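PDB 6JU8: tyrosinase from Aspergillus oryzae, which probably catalyses the copper-dependent oxidation of L-tyrosine and L-dopa by molecular oxygen to L-dopaquinone, a step of melanin biosynthesis. Local coordinates for residues P16-P21 / A142-L147; Q42-V47 / A136-E141; F231-S236 / D249-G254; Q235-Y240 / Y368-W373. The protein carries 1 engineered substitution. All blocks are in the same frame, centred on the assembly; numbering follows the deposited sequence.

Contact 1 of 4, residues P16-P21 / A142-L147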
# COMPACT_ATOMS: atom_id res chain seq x y z
N PRO A 16 20.42 -36.55 -10.57
CA PRO A 16 21.64 -37.00 -9.88
C PRO A 16 22.59 -35.83 -9.64
O PRO A 16 23.41 -35.84 -8.73
CB PRO A 16 22.24 -38.01 -10.86
N LYS A 17 22.47 -34.83 -10.50
CA LYS A 17 23.32 -33.66 -10.49
C LYS A 17 22.96 -32.67 -9.39
O LYS A 17 23.65 -31.68 -9.14
CB LYS A 17 23.20 -32.98 -11.87
N HIS A 18 21.84 -32.89 -8.73
CA HIS A 18 21.26 -31.92 -7.80
C HIS A 18 20.71 -32.61 -6.57
O HIS A 18 19.51 -32.71 -6.34
CB HIS A 18 20.14 -31.15 -8.51
CG HIS A 18 20.57 -30.42 -9.75
ND1 HIS A 18 21.10 -29.15 -9.69
CD2 HIS A 18 20.53 -30.75 -11.07
CE1 HIS A 18 21.38 -28.74 -10.92
NE2 HIS A 18 21.04 -29.69 -11.78
N PRO A 19 21.59 -33.18 -5.74
CA PRO A 19 21.14 -33.88 -4.54
C PRO A 19 20.51 -32.94 -3.51
O PRO A 19 21.13 -31.94 -3.15
CB PRO A 19 22.42 -34.49 -3.98
CG PRO A 19 23.52 -33.67 -4.59
CD PRO A 19 23.04 -33.24 -5.95
N LEU A 20 19.34 -33.30 -3.04
CA LEU A 20 18.51 -32.61 -2.06
C LEU A 20 18.75 -31.11 -1.99
O LEU A 20 19.28 -30.59 -1.01
CB LEU A 20 18.69 -33.22 -0.66
CG LEU A 20 18.23 -34.67 -0.53
CD1 LEU A 20 18.68 -35.26 0.79
CD2 LEU A 20 16.71 -34.76 -0.69
N PRO A 21 18.32 -30.38 -3.01
CA PRO A 21 18.43 -28.91 -2.97
C PRO A 21 17.62 -28.31 -1.83
O PRO A 21 16.62 -28.83 -1.33
CB PRO A 21 17.85 -28.51 -4.33
CG PRO A 21 18.09 -29.73 -5.19
CD PRO A 21 17.71 -30.86 -4.27
N ALA A 142 16.85 -23.94 -12.50
CA ALA A 142 15.53 -24.45 -12.13
C ALA A 142 15.59 -25.70 -11.28
O ALA A 142 14.77 -25.92 -10.38
CB ALA A 142 14.73 -24.80 -13.40
N LYS A 143 16.54 -26.58 -11.57
CA LYS A 143 16.68 -27.84 -10.84
C LYS A 143 17.23 -27.62 -9.44
O LYS A 143 17.01 -28.44 -8.54
CB LYS A 143 17.59 -28.78 -11.63
CG LYS A 143 16.90 -29.33 -12.88
CD LYS A 143 17.89 -30.17 -13.69
CE LYS A 143 17.24 -30.59 -15.01
NZ LYS A 143 18.18 -31.43 -15.80
N GLN A 144 17.92 -26.51 -9.24
CA GLN A 144 18.44 -26.19 -7.91
C GLN A 144 17.40 -25.42 -7.11
O GLN A 144 17.40 -25.44 -5.88
CB GLN A 144 19.71 -25.37 -8.00
CG GLN A 144 21.02 -26.14 -7.94
CD GLN A 144 21.11 -27.05 -6.72
OE1 GLN A 144 21.08 -26.65 -5.55
NE2 GLN A 144 21.24 -28.33 -7.01
N TRP A 145 16.51 -24.68 -7.76
CA TRP A 145 15.53 -23.86 -7.09
C TRP A 145 14.57 -24.67 -6.23
O TRP A 145 14.11 -25.73 -6.66
CB TRP A 145 14.70 -23.07 -8.10
CG TRP A 145 13.64 -22.22 -7.46
CD1 TRP A 145 13.81 -20.94 -6.99
CD2 TRP A 145 12.28 -22.60 -7.22
NE1 TRP A 145 12.59 -20.51 -6.48
CE2 TRP A 145 11.66 -21.50 -6.61
CE3 TRP A 145 11.53 -23.76 -7.48
CZ2 TRP A 145 10.31 -21.54 -6.25
CZ3 TRP A 145 10.20 -23.80 -7.12
CH2 TRP A 145 9.61 -22.68 -6.50
N ARG A 146 14.26 -24.13 -5.06
CA ARG A 146 13.20 -24.71 -4.23
C ARG A 146 12.40 -23.53 -3.67
O ARG A 146 12.88 -22.38 -3.68
CB ARG A 146 13.77 -25.56 -3.10
CG ARG A 146 14.44 -26.85 -3.60
CD ARG A 146 13.40 -27.77 -4.21
NE ARG A 146 13.88 -29.10 -4.63
CZ ARG A 146 14.51 -29.37 -5.77
NH1 ARG A 146 14.79 -28.39 -6.62
NH2 ARG A 146 14.87 -30.61 -6.04
N LEU A 147 11.19 -23.79 -3.20
CA LEU A 147 10.37 -22.66 -2.74
C LEU A 147 11.03 -22.03 -1.52
O LEU A 147 11.25 -22.70 -0.51
CB LEU A 147 8.98 -23.17 -2.35
CG LEU A 147 8.00 -22.08 -1.89
CD1 LEU A 147 7.58 -21.20 -3.08
CD2 LEU A 147 6.78 -22.68 -1.20
O HOH W 1 22.04 -29.69 -4.82
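The C-terminal end of helix 135-144, where Trp145 is the first residue to leave helical angles, receives the loop that precedes helix 26-34, and His18 and Pro21 make the join. The His18 ring lies against Lys143, whose CB stands 3.6 Å from the ring centroid and 14° off the normal, a CH-pi contact over the face. At the ring edge Gln144 NE2 donates to His18 ND1 over 2.8 Å, nearly straight at 174°. The acceptor lies in the amide plane and the donor in the ring plane. A bend at chi2 (-53°) brings the Gln144 amide round to this edge. Water 1 extends the link, accepting from Gln144 NE2 and donating to Pro19 O. Pro21 sets its CG and CD over one face of the Arg146 guanidinium, with CD 3.4 Å from NH2. That group is held in turn: Arg146 NH1 donates to Trp145 O (2.7 Å) and Lys143 O (2.9 Å), while NE reaches Asn436 O. As modelled, His18 ND1 accepts, which would place the proton of a neutral ring at NE2.

Contact 2 of 4, residues Q42-V47 / A136-E141; sequences QLTLFV and ADWENE
Leu45 and Trp138 meet where helix 41-55 crosses helix 135-144; the local axes approach to 10.3 Å at a signed angle of -72°, too steep for a long shared interface. The contact is therefore confined to a few residues, and its polar side is carried by Gln42. From CB the chain leads to Gln42 CG, which passes 3.3 Å from Glu141 OE1, and its extended course carries CD on past the same oxygen. At the tip Gln42 NE2 donates to Glu141 OE1 over 3.1 Å. This bond is bent, 138° at the hydrogen, and the acceptor is tilted 28° from the amide plane, although the oxygen is met nearly along its own C-O axis. The other amide atom, OE1, accepts from Trp29 NE1, so both ends of the Gln42 amide have partners and its rotation is set. Glu141 folds back at chi2, and its OE1 also takes a bond from water 2, which in turn accepts from Gln42 N at 2.9 Å. The apolar half is an edge contact: Leu45 CD2 lies 3.7 Å from Trp138 CE3 and Thr44 CG2 3.8 Å from Trp138 CH2, both methyls near the indole plane. Thr44 OG1 is occupied elsewhere, with Arg40 O and Leu182 N. Around this crossing, Leu45 also packs on Met122, Phe125 and Ile126 of helix 103-129, Leu43 on helix 26-34, and Thr44 and Val47 on strand 178-182, so helix 41-55 touches two further helices and a strand besides helix 135-144.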
# COMPACT_ATOMS: atom_id res chain seq x y z
N GLN A 42 17.30 -17.52 -10.97
CA GLN A 42 16.21 -18.11 -10.18
C GLN A 42 15.10 -17.11 -9.92
O GLN A 42 13.91 -17.44 -9.94
CB GLN A 42 16.71 -18.69 -8.85
CG GLN A 42 17.48 -20.00 -9.02
CD GLN A 42 17.90 -20.58 -7.69
OE1 GLN A 42 17.30 -20.29 -6.67
NE2 GLN A 42 18.86 -21.49 -7.71
N LEU A 43 15.46 -15.85 -9.63
CA LEU A 43 14.43 -14.83 -9.42
C LEU A 43 13.57 -14.64 -10.67
O LEU A 43 12.32 -14.54 -10.61
CB LEU A 43 15.06 -13.49 -9.03
CG LEU A 43 14.11 -12.30 -8.88
CD1 LEU A 43 13.11 -12.54 -7.76
CD2 LEU A 43 14.90 -11.03 -8.59
N THR A 44 14.22 -14.61 -11.83
CA THR A 44 13.45 -14.51 -13.08
C THR A 44 12.55 -15.71 -13.29
O THR A 44 11.37 -15.59 -13.63
CB THR A 44 14.44 -14.37 -14.25
OG1 THR A 44 15.19 -13.16 -14.11
CG2 THR A 44 13.71 -14.27 -15.60
N LEU A 45 13.07 -16.92 -13.06
CA LEU A 45 12.27 -18.13 -13.22
C LEU A 45 11.05 -18.11 -12.31
O LEU A 45 9.93 -18.47 -12.68
CB LEU A 45 13.16 -19.34 -12.89
CG LEU A 45 14.17 -19.76 -13.97
CD1 LEU A 45 15.06 -20.88 -13.42
CD2 LEU A 45 13.46 -20.13 -15.27
N PHE A 46 11.27 -17.69 -11.04
CA PHE A 46 10.18 -17.74 -10.07
C PHE A 46 9.13 -16.70 -10.46
O PHE A 46 7.93 -17.00 -10.51
CB PHE A 46 10.72 -17.55 -8.66
CG PHE A 46 9.79 -17.75 -7.49
CD1 PHE A 46 8.51 -18.25 -7.60
CD2 PHE A 46 10.24 -17.38 -6.21
CE1 PHE A 46 7.67 -18.42 -6.50
CE2 PHE A 46 9.43 -17.58 -5.10
CZ PHE A 46 8.15 -18.10 -5.23
N VAL A 47 9.57 -15.48 -10.77
CA VAL A 47 8.61 -14.44 -11.17
C VAL A 47 7.85 -14.82 -12.43
O VAL A 47 6.62 -14.69 -12.51
CB VAL A 47 9.36 -13.10 -11.39
CG1 VAL A 47 8.47 -12.08 -12.06
CG2 VAL A 47 9.90 -12.58 -10.07
N ALA A 136 21.29 -25.16 -20.71
CA ALA A 136 21.84 -25.95 -19.61
C ALA A 136 21.97 -25.10 -18.34
O ALA A 136 21.64 -25.57 -17.26
CB ALA A 136 23.18 -26.58 -19.98
N ASP A 137 22.45 -23.87 -18.47
CA ASP A 137 22.57 -22.97 -17.32
C ASP A 137 21.21 -22.67 -16.69
O ASP A 137 21.09 -22.75 -15.46
CB ASP A 137 23.21 -21.64 -17.71
CG ASP A 137 24.70 -21.67 -17.94
OD1 ASP A 137 25.37 -22.65 -17.56
OD2 ASP A 137 25.21 -20.68 -18.53
N TRP A 138 20.20 -22.32 -17.49
CA TRP A 138 18.87 -22.03 -16.95
C TRP A 138 18.22 -23.26 -16.34
O TRP A 138 17.58 -23.23 -15.28
CB TRP A 138 17.97 -21.39 -18.03
CG TRP A 138 18.28 -19.92 -18.19
CD1 TRP A 138 19.42 -19.41 -18.75
CD2 TRP A 138 17.49 -18.79 -17.80
NE1 TRP A 138 19.38 -18.03 -18.73
CE2 TRP A 138 18.21 -17.62 -18.15
CE3 TRP A 138 16.25 -18.63 -17.19
CZ2 TRP A 138 17.73 -16.33 -17.92
CZ3 TRP A 138 15.77 -17.35 -16.95
CH2 TRP A 138 16.51 -16.21 -17.32
N GLU A 139 18.40 -24.40 -17.01
CA GLU A 139 17.86 -25.66 -16.50
C GLU A 139 18.50 -26.02 -15.16
O GLU A 139 17.80 -26.44 -14.25
CB GLU A 139 18.03 -26.79 -17.53
CG GLU A 139 17.12 -26.66 -18.75
CD GLU A 139 17.49 -27.65 -19.83
OE1 GLU A 139 18.30 -28.56 -19.51
OE2 GLU A 139 17.01 -27.55 -20.99
N ASN A 140 19.82 -25.85 -15.06
CA ASN A 140 20.54 -26.10 -13.83
C ASN A 140 19.96 -25.27 -12.68
O ASN A 140 19.80 -25.74 -11.55
CB ASN A 140 22.02 -25.73 -14.00
CG ASN A 140 22.77 -25.98 -12.71
OD1 ASN A 140 23.05 -27.14 -12.39
ND2 ASN A 140 23.09 -24.93 -11.97
N GLU A 141 19.67 -24.00 -12.97
CA GLU A 141 19.11 -23.14 -11.92
C GLU A 141 17.69 -23.56 -11.54
O GLU A 141 17.35 -23.58 -10.36
CB GLU A 141 19.14 -21.69 -12.36
CG GLU A 141 20.54 -21.13 -12.50
CD GLU A 141 21.21 -20.70 -11.22
OE1 GLU A 141 20.57 -20.60 -10.16
OE2 GLU A 141 22.43 -20.44 -11.27
O HOH W 2 19.97 -17.68 -9.85

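Contact 3 of 4, residues F231-S236 / D249-G254; sequences FDKCQS and DVWADG
Ala252 O, in segment 249-254, accepts two backbone N-H groups from the loop that follows strand 225-229. Gln235 N donates to Ala252 O over 2.8 Å in the carbonyl plane, on a lone pair (C=O...N 127°). Ser236 N reaches Ala252 O from 3.0 Å, nearly in line with the carbonyl, so the two consecutive amides share one oxygen from distinct directions. Water 3 adds a bridge, donating to Ser236 O and Trp251 O and accepting from Gly254 N. Weaker CA-H...O contacts run both ways: Ala252 CA to Lys233 O at 3.3 Å, and Cys234 CA to Trp251 O at 3.5 Å. Further out, Ser236 CB sits 3.6 Å from Asp253 CG. Both side chains are bonded by Arg199 NH1, through Ser236 OG and Asp253 OD2. Lys233 CB meets the edge of the Trp251 indole at CE3, 3.9 Å away, before its chain turns off at chi2; the indole NE1 donates to Leu243 O. The second subunit also reaches segment 249-254, with its Tyr30 OH bonded to Asp249 OD2 and its Pro177 packing on Asp253. With main-chain atoms making the direct hydrogen bonds across the contact, its polar pairing depends chiefly on backbone conformation, while Arg199 adds a salt bridge to Asp253 and a hydrogen bond to Ser236.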
# COMPACT_ATOMS: atom_id res chain seq x y z
N PHE A 231 -14.88 -10.09 1.43
CA PHE A 231 -13.96 -10.64 0.44
C PHE A 231 -14.64 -10.79 -0.91
O PHE A 231 -13.92 -10.82 -1.92
CB PHE A 231 -13.38 -11.96 0.93
CG PHE A 231 -12.49 -11.76 2.13
CD1 PHE A 231 -11.35 -10.97 2.08
CD2 PHE A 231 -12.79 -12.38 3.34
CE1 PHE A 231 -10.53 -10.81 3.17
CE2 PHE A 231 -11.94 -12.26 4.42
CZ PHE A 231 -10.78 -11.50 4.35
N ASP A 232 -15.97 -10.85 -0.98
CA ASP A 232 -16.66 -10.83 -2.26
C ASP A 232 -16.48 -9.51 -3.01
O ASP A 232 -16.63 -9.49 -4.24
CB ASP A 232 -18.17 -11.09 -2.03
CG ASP A 232 -18.84 -10.18 -1.02
OD1 ASP A 232 -18.22 -9.76 -0.03
OD2 ASP A 232 -20.04 -9.85 -1.22
N LYS A 233 -16.12 -8.44 -2.31
CA LYS A 233 -15.98 -7.11 -2.88
C LYS A 233 -14.54 -6.77 -3.24
O LYS A 233 -14.23 -5.66 -3.68
CB LYS A 233 -16.51 -6.04 -1.92
CG LYS A 233 -17.96 -6.24 -1.52
CD LYS A 233 -18.90 -6.24 -2.70
CE LYS A 233 -20.36 -6.35 -2.26
NZ LYS A 233 -21.24 -6.28 -3.47
N CYS A 234 -13.63 -7.74 -3.05
CA CYS A 234 -12.24 -7.56 -3.42
C CYS A 234 -11.92 -8.10 -4.80
O CYS A 234 -12.30 -9.23 -5.13
CB CYS A 234 -11.33 -8.32 -2.45
SG CYS A 234 -11.55 -7.84 -0.72
N GLN A 235 -11.20 -7.30 -5.58
CA GLN A 235 -10.55 -7.83 -6.79
C GLN A 235 -9.16 -8.36 -6.45
O GLN A 235 -8.76 -9.41 -6.99
CB GLN A 235 -10.47 -6.74 -7.88
CG GLN A 235 -9.83 -7.24 -9.15
CD GLN A 235 -9.97 -6.27 -10.31
OE1 GLN A 235 -10.78 -5.35 -10.34
NE2 GLN A 235 -9.18 -6.57 -11.34
N SER A 236 -8.44 -7.66 -5.59
CA SER A 236 -7.09 -8.01 -5.15
C SER A 236 -7.11 -8.49 -3.70
O SER A 236 -7.89 -8.02 -2.89
CB SER A 236 -6.21 -6.76 -5.24
OG SER A 236 -4.88 -7.06 -4.81
N ASP A 249 -15.42 0.79 -3.00
CA ASP A 249 -14.41 0.95 -4.05
C ASP A 249 -13.01 0.88 -3.46
O ASP A 249 -12.05 0.55 -4.18
CB ASP A 249 -14.59 2.29 -4.78
CG ASP A 249 -15.81 2.30 -5.68
OD1 ASP A 249 -16.44 1.24 -5.91
OD2 ASP A 249 -16.14 3.41 -6.14
N VAL A 250 -12.84 1.18 -2.18
CA VAL A 250 -11.56 0.97 -1.51
C VAL A 250 -11.29 -0.53 -1.34
O VAL A 250 -10.19 -1.02 -1.60
CB VAL A 250 -11.52 1.69 -0.14
CG1 VAL A 250 -10.22 1.40 0.60
CG2 VAL A 250 -11.67 3.19 -0.36
N TRP A 251 -12.32 -1.28 -0.93
CA TRP A 251 -12.22 -2.73 -0.71
C TRP A 251 -11.79 -3.48 -1.97
O TRP A 251 -11.22 -4.57 -1.88
CB TRP A 251 -13.58 -3.25 -0.25
CG TRP A 251 -13.98 -2.76 1.11
CD1 TRP A 251 -13.27 -2.08 2.06
CD2 TRP A 251 -15.29 -2.94 1.65
NE1 TRP A 251 -14.07 -1.87 3.16
CE2 TRP A 251 -15.31 -2.37 2.95
CE3 TRP A 251 -16.44 -3.56 1.15
CZ2 TRP A 251 -16.44 -2.39 3.76
CZ3 TRP A 251 -17.57 -3.57 1.96
CH2 TRP A 251 -17.57 -2.99 3.25
N ALA A 252 -12.07 -2.95 -3.16
CA ALA A 252 -11.69 -3.66 -4.38
C ALA A 252 -10.20 -3.95 -4.38
O ALA A 252 -9.75 -5.01 -4.84
CB ALA A 252 -12.05 -2.78 -5.58
N ASP A 253 -9.41 -2.99 -3.88
CA ASP A 253 -7.97 -3.23 -3.71
C ASP A 253 -7.53 -2.35 -2.54
O ASP A 253 -7.29 -1.15 -2.71
CB ASP A 253 -7.19 -2.89 -4.97
CG ASP A 253 -5.71 -3.21 -4.86
OD1 ASP A 253 -5.22 -3.45 -3.74
OD2 ASP A 253 -5.02 -3.21 -5.90
N GLY A 254 -7.48 -2.94 -1.36
CA GLY A 254 -7.19 -2.24 -0.14
C GLY A 254 -5.73 -2.03 0.14
O GLY A 254 -5.37 -1.39 1.14
O HOH W 3 -8.60 -5.63 -1.42

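Contact 4 of 4, residues Q235-Y240 / Y368-W373; sequences QSTTKY and YDPIFW
A salt bridge between Lys239 and Asp369 forms the charged part of this contact, at the N-terminal end of helix 371-389, which carries the copper ligand His376. Lys239 NZ donates to Asp369 OD2 over 2.9 Å on the syn lone pair, and only weakly to OD1 at 3.4 Å. The lysine chain is extended until its last torsion, where chi4 (58°) turns the ammonium in to the carboxylate. NZ has a second protein partner in Gln256 OE1.

The helix cap uses the other oxygen: Ile371 N donates to Asp369 OD1 over 2.9 Å at 162°, on the anti side and 30° out of the carboxylate plane. With its CG swung opposite the main-chain nitrogen, the Asp369 carboxylate can reach both the lysine and the helix N-H.

Three waters add to the polar contact. Water 4 links Thr237 OG1 to Asp369 OD2, water 5 joins Thr238 O to that same oxygen, and water 6 lies between Lys239 NZ and Asp369 OD1. Thr237 OG1 also bonds Phe200 N.

Apolar contact comes from the other branch of Thr237, whose CG2 packs 3.6 Å from Tyr368 CB. Ile371 CG2 lies 4.4 Å from Lys239 CE, while its side chain is about 9 Å from a copper ion.

The Asp369 carboxylate thus meets an ammonium, a helix N-H and three waters within a buried contact, an environment that would probably stabilise its negative charge and help fix the start of the helix close to the copper centre.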
# COMPACT_ATOMS: atom_id res chain seq x y z
N GLN A 235 -11.20 -7.30 -5.58
CA GLN A 235 -10.55 -7.83 -6.79
C GLN A 235 -9.16 -8.36 -6.45
O GLN A 235 -8.76 -9.41 -6.99
CB GLN A 235 -10.47 -6.74 -7.88
CG GLN A 235 -9.83 -7.24 -9.15
CD GLN A 235 -9.97 -6.27 -10.31
OE1 GLN A 235 -10.78 -5.35 -10.34
NE2 GLN A 235 -9.18 -6.57 -11.34
N SER A 236 -8.44 -7.66 -5.59
CA SER A 236 -7.09 -8.01 -5.15
C SER A 236 -7.11 -8.49 -3.70
O SER A 236 -7.89 -8.02 -2.89
CB SER A 236 -6.21 -6.76 -5.24
OG SER A 236 -4.88 -7.06 -4.81
N THR A 237 -6.17 -9.37 -3.39
CA THR A 237 -5.87 -9.63 -1.99
C THR A 237 -5.31 -8.36 -1.33
O THR A 237 -4.76 -7.50 -2.02
CB THR A 237 -4.86 -10.79 -1.85
OG1 THR A 237 -3.64 -10.47 -2.56
CG2 THR A 237 -5.40 -12.07 -2.45
N THR A 238 -5.52 -8.25 -0.03
CA THR A 238 -5.07 -7.11 0.74
C THR A 238 -4.51 -7.56 2.08
O THR A 238 -4.93 -8.58 2.63
CB THR A 238 -6.18 -6.07 0.90
OG1 THR A 238 -5.71 -4.91 1.62
CG2 THR A 238 -7.39 -6.61 1.67
N LYS A 239 -3.56 -6.79 2.59
CA LYS A 239 -3.10 -6.87 3.99
C LYS A 239 -3.62 -5.64 4.70
O LYS A 239 -3.19 -4.53 4.31
CB LYS A 239 -1.57 -6.98 4.08
CG LYS A 239 -0.97 -8.15 3.30
CD LYS A 239 0.55 -7.91 3.14
CE LYS A 239 1.25 -9.07 2.43
NZ LYS A 239 0.65 -9.32 1.10
N TYR A 240 -4.55 -5.76 5.63
CA TYR A 240 -5.12 -4.70 6.46
C TYR A 240 -6.04 -3.73 5.73
O TYR A 240 -6.56 -2.82 6.38
CB TYR A 240 -4.02 -3.89 7.19
CG TYR A 240 -3.38 -4.64 8.33
CD1 TYR A 240 -2.37 -5.57 8.08
CD2 TYR A 240 -3.77 -4.42 9.67
CE1 TYR A 240 -1.75 -6.27 9.11
CE2 TYR A 240 -3.17 -5.14 10.68
CZ TYR A 240 -2.16 -6.06 10.40
OH TYR A 240 -1.61 -6.75 11.47
N TYR A 368 -5.03 -17.15 -1.03
CA TYR A 368 -4.94 -16.28 -2.21
C TYR A 368 -3.77 -15.33 -2.09
O TYR A 368 -3.22 -14.89 -3.11
CB TYR A 368 -6.28 -15.54 -2.49
CG TYR A 368 -7.29 -16.57 -2.90
CD1 TYR A 368 -7.28 -17.12 -4.17
CD2 TYR A 368 -8.24 -17.04 -2.00
CE1 TYR A 368 -8.21 -18.09 -4.53
CE2 TYR A 368 -9.14 -18.03 -2.36
CZ TYR A 368 -9.14 -18.56 -3.62
OH TYR A 368 -10.01 -19.55 -4.00
N ASP A 369 -3.35 -14.99 -0.87
CA ASP A 369 -2.24 -14.05 -0.73
C ASP A 369 -0.94 -14.80 -0.97
O ASP A 369 -0.71 -15.80 -0.25
CB ASP A 369 -2.24 -13.42 0.66
CG ASP A 369 -1.21 -12.29 0.78
OD1 ASP A 369 -0.09 -12.48 0.22
OD2 ASP A 369 -1.51 -11.27 1.44
N PRO A 370 -0.10 -14.42 -1.92
CA PRO A 370 1.12 -15.20 -2.19
C PRO A 370 2.02 -15.42 -1.00
O PRO A 370 2.81 -16.37 -1.00
CB PRO A 370 1.81 -14.36 -3.28
CG PRO A 370 0.65 -13.72 -4.01
CD PRO A 370 -0.30 -13.31 -2.91
N ILE A 371 2.00 -14.55 0.03
CA ILE A 371 2.81 -14.83 1.21
C ILE A 371 2.36 -16.08 1.96
O ILE A 371 3.15 -16.65 2.74
CB ILE A 371 2.86 -13.62 2.17
CG1 ILE A 371 4.10 -13.71 3.07
CG2 ILE A 371 1.56 -13.47 2.95
CD1 ILE A 371 4.29 -12.54 4.01
N PHE A 372 1.12 -16.52 1.79
CA PHE A 372 0.61 -17.73 2.41
C PHE A 372 1.62 -18.86 2.29
O PHE A 372 1.93 -19.59 3.24
CB PHE A 372 -0.71 -18.15 1.74
CG PHE A 372 -1.23 -19.48 2.22
CD1 PHE A 372 -0.83 -20.66 1.60
CD2 PHE A 372 -2.13 -19.54 3.29
CE1 PHE A 372 -1.30 -21.88 2.06
CE2 PHE A 372 -2.62 -20.74 3.74
CZ PHE A 372 -2.20 -21.90 3.10
N TRP A 373 2.13 -19.07 1.08
CA TRP A 373 2.95 -20.23 0.78
C TRP A 373 4.33 -20.11 1.41
O TRP A 373 4.94 -21.10 1.77
CB TRP A 373 3.07 -20.33 -0.75
CG TRP A 373 1.73 -20.26 -1.44
CD1 TRP A 373 1.12 -19.15 -1.96
CD2 TRP A 373 0.84 -21.36 -1.71
NE1 TRP A 373 -0.10 -19.49 -2.51
CE2 TRP A 373 -0.28 -20.85 -2.38
CE3 TRP A 373 0.89 -22.75 -1.45
CZ2 TRP A 373 -1.34 -21.65 -2.79
CZ3 TRP A 373 -0.16 -23.55 -1.86
CH2 TRP A 373 -1.28 -23.00 -2.53
O HOH W 4 -2.54 -9.34 -0.39
O HOH W 5 -3.39 -10.81 3.43
O HOH W 6 2.20 -11.13 -0.38

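From the N terminus, contact 1 closes the longer loop of the first half, joining the leading segment to the end of helix 135-144. Contact 2 is nested inside it and ties helix 41-55 to that same helix; the two touch, their centres 11 Å apart. Contacts 3 and 4 both come after these loops and begin from one stretch, sharing Gln235 and Ser236. From this common start contact 3 closes a short loop onto helix 248-251, whereas contact 4 spans more than a hundred residues to helix 371-389, beside the copper site. Contacts 1 and 4 lie on opposite sides of the chain's centre, yet Leu147 CD2 meets Trp373 O at 3.8 Å.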